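Local atomic coordinates of lipase (Pelosinus fermentans, PDB entry 5AH0), a protein that probably hydrolyses the ester bonds of lipids and also hydrolyses the synthetic polyester poly(butylene adipate-co-terephthalate). Residues L23-Y32 with M358-N366; Y32-Y41 with L368-E378. All coordinates share one frame; numbering follows the deposited sequence.

Contact 1 of 2, residues L23-Y32 with M358-N366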
loop_
_atom_site.group_PDB
_atom_site.type_symbol
_atom_site.label_atom_id
_atom_site.label_comp_id
_atom_site.label_asym_id
_atom_site.label_seq_id
_atom_site.Cartn_x
_atom_site.Cartn_y
_atom_site.Cartn_z
ATOM N N LEU A 23 2.357 -11.257 -14.943
ATOM C CA LEU A 23 3.037 -10.116 -14.330
ATOM C C LEU A 23 2.777 -10.064 -12.826
ATOM O O LEU A 23 1.663 -9.776 -12.386
ATOM C CB LEU A 23 2.598 -8.798 -14.973
ATOM C CG LEU A 23 3.540 -7.613 -14.712
ATOM C CD1 LEU A 23 4.826 -7.758 -15.505
ATOM C CD2 LEU A 23 2.892 -6.295 -15.008
ATOM N N LYS A 24 3.810 -10.351 -12.046
ATOM C CA LYS A 24 3.747 -10.223 -10.595
ATOM C C LYS A 24 3.910 -8.754 -10.195
ATOM O O LYS A 24 4.800 -8.059 -10.701
ATOM C CB LYS A 24 4.840 -11.071 -9.948
ATOM C CG LYS A 24 4.363 -12.275 -9.175
ATOM C CD LYS A 24 3.596 -13.243 -10.033
ATOM C CE LYS A 24 3.027 -14.331 -9.175
ATOM N NZ LYS A 24 2.211 -15.249 -9.990
ATOM N N TYR A 25 3.056 -8.268 -9.304
ATOM C CA TYR A 25 3.237 -6.932 -8.752
ATOM C C TYR A 25 4.618 -6.801 -8.118
ATOM O O TYR A 25 5.291 -5.787 -8.272
ATOM C CB TYR A 25 2.171 -6.626 -7.708
ATOM C CG TYR A 25 2.252 -5.234 -7.110
ATOM C CD1 TYR A 25 3.092 -4.957 -6.035
ATOM C CD2 TYR A 25 1.451 -4.205 -7.587
ATOM C CE1 TYR A 25 3.158 -3.685 -5.481
ATOM C CE2 TYR A 25 1.499 -2.944 -7.023
ATOM C CZ TYR A 25 2.351 -2.692 -5.971
ATOM O OH TYR A 25 2.388 -1.432 -5.406
ATOM N N TRP A 26 5.025 -7.824 -7.379
ATOM C CA TRP A 26 6.346 -7.822 -6.767
ATOM C C TRP A 26 7.315 -8.567 -7.659
ATOM O O TRP A 26 7.450 -9.783 -7.548
ATOM C CB TRP A 26 6.317 -8.450 -5.376
ATOM C CG TRP A 26 5.560 -7.633 -4.384
ATOM C CD1 TRP A 26 4.286 -7.842 -3.966
ATOM C CD2 TRP A 26 6.025 -6.461 -3.695
ATOM N NE1 TRP A 26 3.924 -6.881 -3.051
ATOM C CE2 TRP A 26 4.977 -6.025 -2.862
ATOM C CE3 TRP A 26 7.230 -5.760 -3.682
ATOM C CZ2 TRP A 26 5.090 -4.908 -2.030
ATOM C CZ3 TRP A 26 7.347 -4.655 -2.856
ATOM C CH2 TRP A 26 6.279 -4.242 -2.036
ATOM N N GLY A 27 7.939 -7.841 -8.582
ATOM C CA GLY A 27 8.990 -8.408 -9.397
ATOM C C GLY A 27 8.736 -8.429 -10.896
ATOM O O GLY A 27 9.619 -8.780 -11.657
ATOM N N GLY A 28 7.531 -8.078 -11.321
ATOM C CA GLY A 28 7.191 -8.140 -12.727
ATOM C C GLY A 28 7.209 -9.581 -13.202
ATOM O O GLY A 28 6.504 -10.441 -12.653
ATOM N N ILE A 29 8.046 -9.853 -14.200
ATOM C CA ILE A 29 8.152 -11.188 -14.774
ATOM C C ILE A 29 9.145 -12.049 -13.992
ATOM O O ILE A 29 9.450 -13.169 -14.395
ATOM C CB ILE A 29 8.561 -11.140 -16.256
ATOM C CG1 ILE A 29 9.993 -10.628 -16.402
ATOM C CG2 ILE A 29 7.577 -10.274 -17.056
ATOM C CD1 ILE A 29 10.527 -10.735 -17.820
ATOM N N THR A 30 9.659 -11.512 -12.886
ATOM C CA THR A 30 10.348 -12.321 -11.876
ATOM C C THR A 30 9.476 -12.467 -10.610
ATOM O O THR A 30 8.881 -11.501 -10.136
ATOM C CB THR A 30 11.711 -11.698 -11.512
ATOM O OG1 THR A 30 12.455 -11.454 -12.712
ATOM C CG2 THR A 30 12.518 -12.618 -10.604
ATOM N N ASP A 31 9.400 -13.660 -10.046
ATOM C CA ASP A 31 8.598 -13.825 -8.837
ATOM C C ASP A 31 9.455 -13.584 -7.598
ATOM O O ASP A 31 9.985 -14.534 -7.028
ATOM C CB ASP A 31 7.974 -15.220 -8.772
ATOM C CG ASP A 31 6.862 -15.307 -7.738
ATOM O OD1 ASP A 31 6.772 -14.401 -6.870
ATOM O OD2 ASP A 31 6.085 -16.281 -7.781
ATOM N N TYR A 32 9.581 -12.323 -7.181
ATOM C CA TYR A 32 10.483 -11.954 -6.084
ATOM C C TYR A 32 10.157 -12.700 -4.806
ATOM O O TYR A 32 11.058 -13.152 -4.094
ATOM C CB TYR A 32 10.451 -10.446 -5.812
ATOM C CG TYR A 32 11.207 -9.571 -6.816
ATOM C CD1 TYR A 32 11.903 -10.124 -7.898
ATOM C CD2 TYR A 32 11.217 -8.178 -6.673
ATOM C CE1 TYR A 32 12.578 -9.296 -8.829
ATOM C CE2 TYR A 32 11.881 -7.356 -7.582
ATOM C CZ TYR A 32 12.562 -7.918 -8.658
ATOM O OH TYR A 32 13.213 -7.079 -9.540
ATOM N N MET A 358 6.628 2.368 -10.464
ATOM C CA MET A 358 6.530 0.940 -10.752
ATOM C C MET A 358 7.890 0.270 -10.744
ATOM O O MET A 358 7.975 -0.933 -10.483
ATOM C CB MET A 358 5.844 0.691 -12.093
ATOM C CG MET A 358 4.456 1.296 -12.178
ATOM S SD MET A 358 3.461 0.785 -10.778
ATOM C CE MET A 358 3.128 -0.918 -11.205
ATOM N N ASP A 359 8.941 1.048 -11.031
ATOM C CA ASP A 359 10.312 0.571 -10.912
ATOM C C ASP A 359 10.503 -0.039 -9.523
ATOM O O ASP A 359 11.147 -1.078 -9.359
ATOM C CB ASP A 359 11.340 1.708 -11.098
ATOM C CG ASP A 359 11.605 2.086 -12.578
ATOM O OD1 ASP A 359 11.445 1.227 -13.480
ATOM O OD2 ASP A 359 12.017 3.256 -12.823
ATOM N N ALA A 360 9.910 0.618 -8.531
ATOM C CA ALA A 360 10.212 0.352 -7.138
ATOM C C ALA A 360 9.729 -1.010 -6.699
ATOM O O ALA A 360 10.302 -1.594 -5.773
ATOM C CB ALA A 360 9.607 1.433 -6.250
ATOM N N CYS A 361 8.693 -1.528 -7.357
ATOM C CA CYS A 361 8.224 -2.874 -7.026
ATOM C C CYS A 361 8.634 -3.863 -8.118
ATOM O O CYS A 361 8.206 -5.005 -8.115
ATOM C CB CYS A 361 6.707 -2.904 -6.799
ATOM S SG CYS A 361 5.650 -2.434 -8.215
ATOM N N GLY A 362 9.457 -3.424 -9.060
ATOM C CA GLY A 362 10.126 -4.364 -9.951
ATOM C C GLY A 362 9.736 -4.362 -11.418
ATOM O O GLY A 362 10.142 -5.241 -12.175
ATOM N N ILE A 363 8.970 -3.365 -11.823
ATOM C CA ILE A 363 8.455 -3.273 -13.179
ATOM C C ILE A 363 8.934 -1.981 -13.846
ATOM O O ILE A 363 8.564 -0.876 -13.428
ATOM C CB ILE A 363 6.922 -3.314 -13.164
ATOM C CG1 ILE A 363 6.445 -4.592 -12.474
ATOM C CG2 ILE A 363 6.362 -3.221 -14.554
ATOM C CD1 ILE A 363 5.003 -4.511 -11.963
ATOM N N GLY A 364 9.773 -2.097 -14.864
ATOM C CA GLY A 364 10.197 -0.902 -15.574
ATOM C C GLY A 364 11.627 -0.921 -16.049
ATOM O O GLY A 364 12.360 -1.885 -15.824
ATOM N N THR A 365 12.025 0.160 -16.705
ATOM C CA THR A 365 13.349 0.259 -17.299
ATOM C C THR A 365 14.445 0.508 -16.263
ATOM O O THR A 365 15.632 0.511 -16.594
ATOM C CB THR A 365 13.404 1.391 -18.347
ATOM O OG1 THR A 365 13.262 2.662 -17.686
ATOM C CG2 THR A 365 12.297 1.220 -19.376
ATOM N N ASN A 366 14.051 0.756 -15.020
ATOM C CA ASN A 366 15.033 0.926 -13.959
ATOM C C ASN A 366 14.641 0.187 -12.689
ATOM O O ASN A 366 14.882 0.679 -11.581
ATOM C CB ASN A 366 15.246 2.395 -13.638
ATOM C CG ASN A 366 16.537 2.633 -12.905
ATOM O OD1 ASN A 366 17.386 1.740 -12.821
ATOM N ND2 ASN A 366 16.698 3.835 -12.358
HETATM O O HOH W 1 12.155 -7.401 -11.989
#

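Contact 2 of 2, residues Y32-Y41 with L368-E378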
loop_
_atom_site.group_PDB
_atom_site.type_symbol
_atom_site.label_atom_id
_atom_site.label_comp_id
_atom_site.label_asym_id
_atom_site.label_seq_id
_atom_site.Cartn_x
_atom_site.Cartn_y
_atom_site.Cartn_z
ATOM N N TYR A 32 9.581 -12.323 -7.181
ATOM C CA TYR A 32 10.483 -11.954 -6.084
ATOM C C TYR A 32 10.157 -12.700 -4.806
ATOM O O TYR A 32 11.058 -13.152 -4.094
ATOM C CB TYR A 32 10.451 -10.446 -5.812
ATOM C CG TYR A 32 11.207 -9.571 -6.816
ATOM C CD1 TYR A 32 11.903 -10.124 -7.898
ATOM C CD2 TYR A 32 11.217 -8.178 -6.673
ATOM C CE1 TYR A 32 12.578 -9.296 -8.829
ATOM C CE2 TYR A 32 11.881 -7.356 -7.582
ATOM C CZ TYR A 32 12.562 -7.918 -8.658
ATOM O OH TYR A 32 13.213 -7.079 -9.540
ATOM N N GLU A 33 8.870 -12.828 -4.509
ATOM C CA GLU A 33 8.459 -13.536 -3.307
ATOM C C GLU A 33 9.041 -14.950 -3.274
ATOM O O GLU A 33 9.631 -15.357 -2.276
ATOM C CB GLU A 33 6.937 -13.607 -3.201
ATOM C CG GLU A 33 6.455 -14.178 -1.883
ATOM C CD GLU A 33 5.337 -15.188 -2.061
ATOM O OE1 GLU A 33 4.157 -14.771 -2.111
ATOM O OE2 GLU A 33 5.641 -16.402 -2.148
ATOM N N GLN A 34 8.853 -15.707 -4.348
ATOM C CA GLN A 34 9.343 -17.087 -4.387
ATOM C C GLN A 34 10.869 -17.169 -4.403
ATOM O O GLN A 34 11.449 -18.073 -3.793
ATOM C CB GLN A 34 8.769 -17.833 -5.595
ATOM C CG GLN A 34 7.326 -18.303 -5.398
ATOM C CD GLN A 34 6.853 -19.227 -6.510
ATOM O OE1 GLN A 34 7.594 -19.511 -7.457
ATOM N NE2 GLN A 34 5.614 -19.702 -6.402
ATOM N N GLU A 35 11.517 -16.236 -5.101
ATOM C CA GLU A 35 12.974 -16.230 -5.142
ATOM C C GLU A 35 13.543 -15.936 -3.763
ATOM O O GLU A 35 14.449 -16.628 -3.302
ATOM C CB GLU A 35 13.503 -15.210 -6.152
ATOM C CG GLU A 35 13.020 -15.404 -7.576
ATOM C CD GLU A 35 13.346 -16.769 -8.104
ATOM O OE1 GLU A 35 14.347 -17.348 -7.641
ATOM O OE2 GLU A 35 12.603 -17.270 -8.973
ATOM N N LEU A 36 12.983 -14.937 -3.092
ATOM C CA LEU A 36 13.397 -14.635 -1.732
ATOM C C LEU A 36 13.262 -15.874 -0.839
ATOM O O LEU A 36 14.186 -16.214 -0.088
ATOM C CB LEU A 36 12.575 -13.483 -1.163
ATOM C CG LEU A 36 12.897 -12.070 -1.640
ATOM C CD1 LEU A 36 12.125 -11.053 -0.809
ATOM C CD2 LEU A 36 14.393 -11.805 -1.563
ATOM N N SER A 37 12.139 -16.579 -0.953
ATOM C CA SER A 37 11.942 -17.792 -0.166
ATOM C C SER A 37 12.987 -18.850 -0.528
ATOM O O SER A 37 13.517 -19.529 0.363
ATOM C CB SER A 37 10.523 -18.344 -0.369
ATOM O OG SER A 37 9.528 -17.453 0.132
ATOM N N SER A 38 13.318 -18.963 -1.819
ATOM C CA SER A 38 14.342 -19.917 -2.261
ATOM C C SER A 38 15.722 -19.573 -1.741
ATOM O O SER A 38 16.556 -20.459 -1.566
ATOM C CB SER A 38 14.396 -20.000 -3.784
ATOM O OG SER A 38 13.324 -20.775 -4.283
ATOM N N TYR A 39 15.972 -18.288 -1.506
ATOM C CA TYR A 39 17.236 -17.882 -0.892
ATOM C C TYR A 39 17.241 -18.137 0.612
ATOM O O TYR A 39 18.262 -17.952 1.259
ATOM C CB TYR A 39 17.521 -16.404 -1.132
ATOM C CG TYR A 39 18.089 -16.079 -2.477
ATOM C CD1 TYR A 39 19.194 -16.769 -2.987
ATOM C CD2 TYR A 39 17.522 -15.072 -3.253
ATOM C CE1 TYR A 39 19.724 -16.447 -4.238
ATOM C CE2 TYR A 39 18.038 -14.741 -4.491
ATOM C CZ TYR A 39 19.130 -15.428 -4.983
ATOM O OH TYR A 39 19.609 -15.071 -6.220
ATOM N N GLY A 40 16.101 -18.537 1.173
ATOM C CA GLY A 40 16.021 -18.829 2.594
ATOM C C GLY A 40 15.318 -17.744 3.392
ATOM O O GLY A 40 15.122 -17.877 4.590
ATOM N N TYR A 41 14.975 -16.648 2.732
ATOM C CA TYR A 41 14.218 -15.585 3.367
ATOM C C TYR A 41 12.720 -15.774 3.128
ATOM O O TYR A 41 12.196 -15.311 2.118
ATOM C CB TYR A 41 14.686 -14.221 2.842
ATOM C CG TYR A 41 16.136 -13.993 3.157
ATOM C CD1 TYR A 41 16.525 -13.596 4.435
ATOM C CD2 TYR A 41 17.129 -14.205 2.201
ATOM C CE1 TYR A 41 17.858 -13.407 4.752
ATOM C CE2 TYR A 41 18.468 -14.023 2.512
ATOM C CZ TYR A 41 18.826 -13.618 3.787
ATOM O OH TYR A 41 20.146 -13.430 4.120
ATOM N N LEU A 368 14.090 -1.918 -9.416
ATOM C CA LEU A 368 14.821 -2.486 -8.281
ATOM C C LEU A 368 14.908 -3.984 -8.471
ATOM O O LEU A 368 13.913 -4.624 -8.774
ATOM C CB LEU A 368 14.123 -2.177 -6.973
ATOM C CG LEU A 368 14.146 -0.706 -6.586
ATOM C CD1 LEU A 368 13.594 -0.544 -5.172
ATOM C CD2 LEU A 368 15.567 -0.143 -6.709
ATOM N N THR A 369 16.091 -4.549 -8.284
ATOM C CA THR A 369 16.328 -5.944 -8.640
ATOM C C THR A 369 15.951 -6.963 -7.566
ATOM O O THR A 369 15.671 -6.615 -6.414
ATOM C CB THR A 369 17.790 -6.162 -8.969
ATOM O OG1 THR A 369 18.564 -5.828 -7.813
ATOM C CG2 THR A 369 18.214 -5.273 -10.154
ATOM N N LEU A 370 15.933 -8.228 -7.967
ATOM C CA LEU A 370 15.772 -9.321 -7.028
ATOM C C LEU A 370 16.876 -9.232 -5.984
ATOM O O LEU A 370 16.653 -9.427 -4.782
ATOM C CB LEU A 370 15.806 -10.670 -7.750
ATOM C CG LEU A 370 16.002 -11.905 -6.869
ATOM C CD1 LEU A 370 14.918 -11.951 -5.816
ATOM C CD2 LEU A 370 15.958 -13.175 -7.717
ATOM N N SER A 371 18.074 -8.935 -6.463
ATOM C CA SER A 371 19.229 -8.818 -5.600
ATOM C C SER A 371 19.042 -7.654 -4.624
ATOM O O SER A 371 19.439 -7.749 -3.466
ATOM C CB SER A 371 20.485 -8.643 -6.445
ATOM O OG SER A 371 21.622 -8.430 -5.643
ATOM N N TRP A 372 18.422 -6.562 -5.069
ATOM C CA TRP A 372 18.159 -5.440 -4.158
ATOM C C TRP A 372 17.237 -5.849 -3.000
ATOM O O TRP A 372 17.498 -5.523 -1.840
ATOM C CB TRP A 372 17.542 -4.273 -4.903
ATOM C CG TRP A 372 17.395 -3.003 -4.082
ATOM C CD1 TRP A 372 18.290 -1.975 -4.005
ATOM C CD2 TRP A 372 16.293 -2.631 -3.240
ATOM N NE1 TRP A 372 17.811 -0.987 -3.180
ATOM C CE2 TRP A 372 16.592 -1.367 -2.691
ATOM C CE3 TRP A 372 15.090 -3.250 -2.888
ATOM C CZ2 TRP A 372 15.731 -0.707 -1.815
ATOM C CZ3 TRP A 372 14.232 -2.592 -2.019
ATOM C CH2 TRP A 372 14.559 -1.336 -1.487
ATOM N N TYR A 373 16.165 -6.563 -3.326
ATOM C CA TYR A 373 15.231 -7.050 -2.312
ATOM C C TYR A 373 15.858 -8.120 -1.421
ATOM O O TYR A 373 15.534 -8.209 -0.237
ATOM C CB TYR A 373 13.948 -7.573 -2.971
ATOM C CG TYR A 373 12.982 -6.446 -3.254
ATOM C CD1 TYR A 373 12.122 -5.991 -2.262
ATOM C CD2 TYR A 373 12.956 -5.801 -4.496
ATOM C CE1 TYR A 373 11.242 -4.943 -2.491
ATOM C CE2 TYR A 373 12.071 -4.747 -4.734
ATOM C CZ TYR A 373 11.217 -4.329 -3.720
ATOM O OH TYR A 373 10.333 -3.295 -3.922
ATOM N N LYS A 374 16.760 -8.923 -1.980
ATOM C CA LYS A 374 17.521 -9.870 -1.167
ATOM C C LYS A 374 18.333 -9.093 -0.122
ATOM O O LYS A 374 18.366 -9.457 1.055
ATOM C CB LYS A 374 18.425 -10.733 -2.045
ATOM C CG LYS A 374 19.264 -11.754 -1.320
ATOM C CD LYS A 374 19.862 -12.705 -2.345
ATOM C CE LYS A 374 20.724 -13.790 -1.712
ATOM N NZ LYS A 374 21.920 -13.218 -1.054
ATOM N N GLY A 375 18.964 -8.007 -0.560
ATOM C CA GLY A 375 19.710 -7.145 0.332
ATOM C C GLY A 375 18.849 -6.603 1.451
ATOM O O GLY A 375 19.270 -6.565 2.607
ATOM N N LEU A 376 17.632 -6.192 1.115
ATOM C CA LEU A 376 16.705 -5.693 2.123
ATOM C C LEU A 376 16.359 -6.779 3.133
ATOM O O LEU A 376 16.438 -6.543 4.340
ATOM C CB LEU A 376 15.430 -5.149 1.469
ATOM C CG LEU A 376 14.292 -4.765 2.435
ATOM C CD1 LEU A 376 14.775 -3.816 3.547
ATOM C CD2 LEU A 376 13.086 -4.154 1.680
ATOM N N ALA A 377 16.000 -7.970 2.650
ATOM C CA ALA A 377 15.673 -9.083 3.553
ATOM C C ALA A 377 16.822 -9.422 4.509
ATOM O O ALA A 377 16.583 -9.697 5.687
ATOM C CB ALA A 377 15.291 -10.311 2.766
ATOM N N GLU A 378 18.056 -9.412 3.999
ATOM C CA GLU A 378 19.239 -9.647 4.830
ATOM C C GLU A 378 19.298 -8.634 5.956
ATOM O O GLU A 378 19.509 -9.003 7.111
ATOM C CB GLU A 378 20.533 -9.565 4.014
ATOM C CG GLU A 378 20.710 -10.651 2.965
ATOM C CD GLU A 378 21.937 -10.426 2.073
ATOM O OE1 GLU A 378 22.450 -9.284 2.014
ATOM O OE2 GLU A 378 22.396 -11.402 1.439
#

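Contact 1 of 2, residues L23-Y32 with M358-N366
Trp26-Gly28 and Cys361-Ile363 run side by side in the same order, and at the closest pair the CA atoms of Gly27 and Gly362 are 4.2 Å apart. One backbone bond joins them: Gly27 N donates to Cys361 O over 2.9 Å, bent to 140° at the hydrogen. So close an approach depends on Gly362, where a CB would run into Gly27 CA; a CB on Gly27 would instead point away and strike Thr30 O within its own turn. Cys361 SG stands over one face of the Tyr25 ring, 4.0 Å from its centroid and 16° off the normal, a sulfur-aromatic contact. Its chi1 of 62° sets the sulfur between the backbone N and the carbonyl carbon, while CB meets both Tyr25 CE1 and Trp26 CE3. The Tyr25 hydroxyl continues beyond the contact to His113 and to Gly11 N. Ile363 CG1 lies against Gly28 CA at 3.6 Å, and its CD1 meets Leu23 CD2 tip to tip at 4.1 Å. An alanine in place of Ile363 would probably leave Gly28 CA uncovered and Leu23 without its methyl partner. At the other end a water bridges three oxygens: Gly27 O at 2.9 Å, Tyr32 OH at 2.7 Å and Gly362 O at 3.0 Å. The type II' turn Gly27-Thr30 brings the chain round to Tyr32, whose ring covers Gly27 CA. This fits an alpha/beta-hydrolase fold, in which the loop after strand 6-9 and the loop after strand 352-353 meet beside the end of strand 108-113; His113 there lies in an Ala-His-Ser-Met-Gly sequence resembling a nucleophile elbow.

Contact 2 of 2, residues Y32-Y41 with L368-E378
Lys374 reaches from helix 370-378 across to Leu36 and Tyr39 at the facing helix, the two axes passing 10.2 Å apart with a crossing angle of -54°. Its CB lies 4.2 Å from Leu36 CD2, whose methyl also rests on the Lys374 backbone. The extended chain then carries CD to 3.5 Å from Tyr39 CD2, and CE follows over the centre of that ring, 3.5 Å from the centroid, in a CH-pi contact. At the last bond the chain bends (chi4 -65°), leaving NZ above the same ring, 5.0 Å from the centroid and 11° off its normal, a cation-pi geometry. The same NZ forms a salt bridge with Glu378 OE2 at 3.1 Å, approached from above the carboxylate plane, one helical turn further on. Leu370 straddles Glu35 CB with both methyls, crossing it at about a right angle. On the buried side, Tyr32 OH donates to Leu368 O over 2.7 Å, in the carbonyl plane and on a lone pair. Leu370 CA sits over a face of the Tyr32 ring, 4.0 Å from its centroid, and Tyr373 meets that ring obliquely; the Tyr373 hydroxyl itself bonds to Ala360 O. Further along, Ala377 CB lies over the Tyr41 ring. Thr369 caps the second helix through Trp372 N, and Gly40 closes the first in a Schellman motif. Chemically, the interface grades from a buried tyrosine tied to a carbonyl to an outer ring covered by lysine methylenes, where the ammonium's charge is probably balanced by Glu378, with the Tyr39 ring at most adding a modest cation-pi stabilisation.

Along the chain the segments alternate: 23-32, 32-41, then, more than 300 residues later, 358-366 and 368-378. Contact 1 joins two loops and contact 2 the helices that follow them, with centres about 13 Å apart on the same side of the chain's centre. Tyr32 belongs to both, and Asp359 O with Leu368 N probably adds a backbone bond between them. Helix 370-380 touches strand 153-159 of the parallel sheet through Tyr373 and Leu376. Pairing the first and last helices beside one another on the sheet is characteristic of alpha/beta hydrolases, so the two contacts together tie the beginning of the chain to its end.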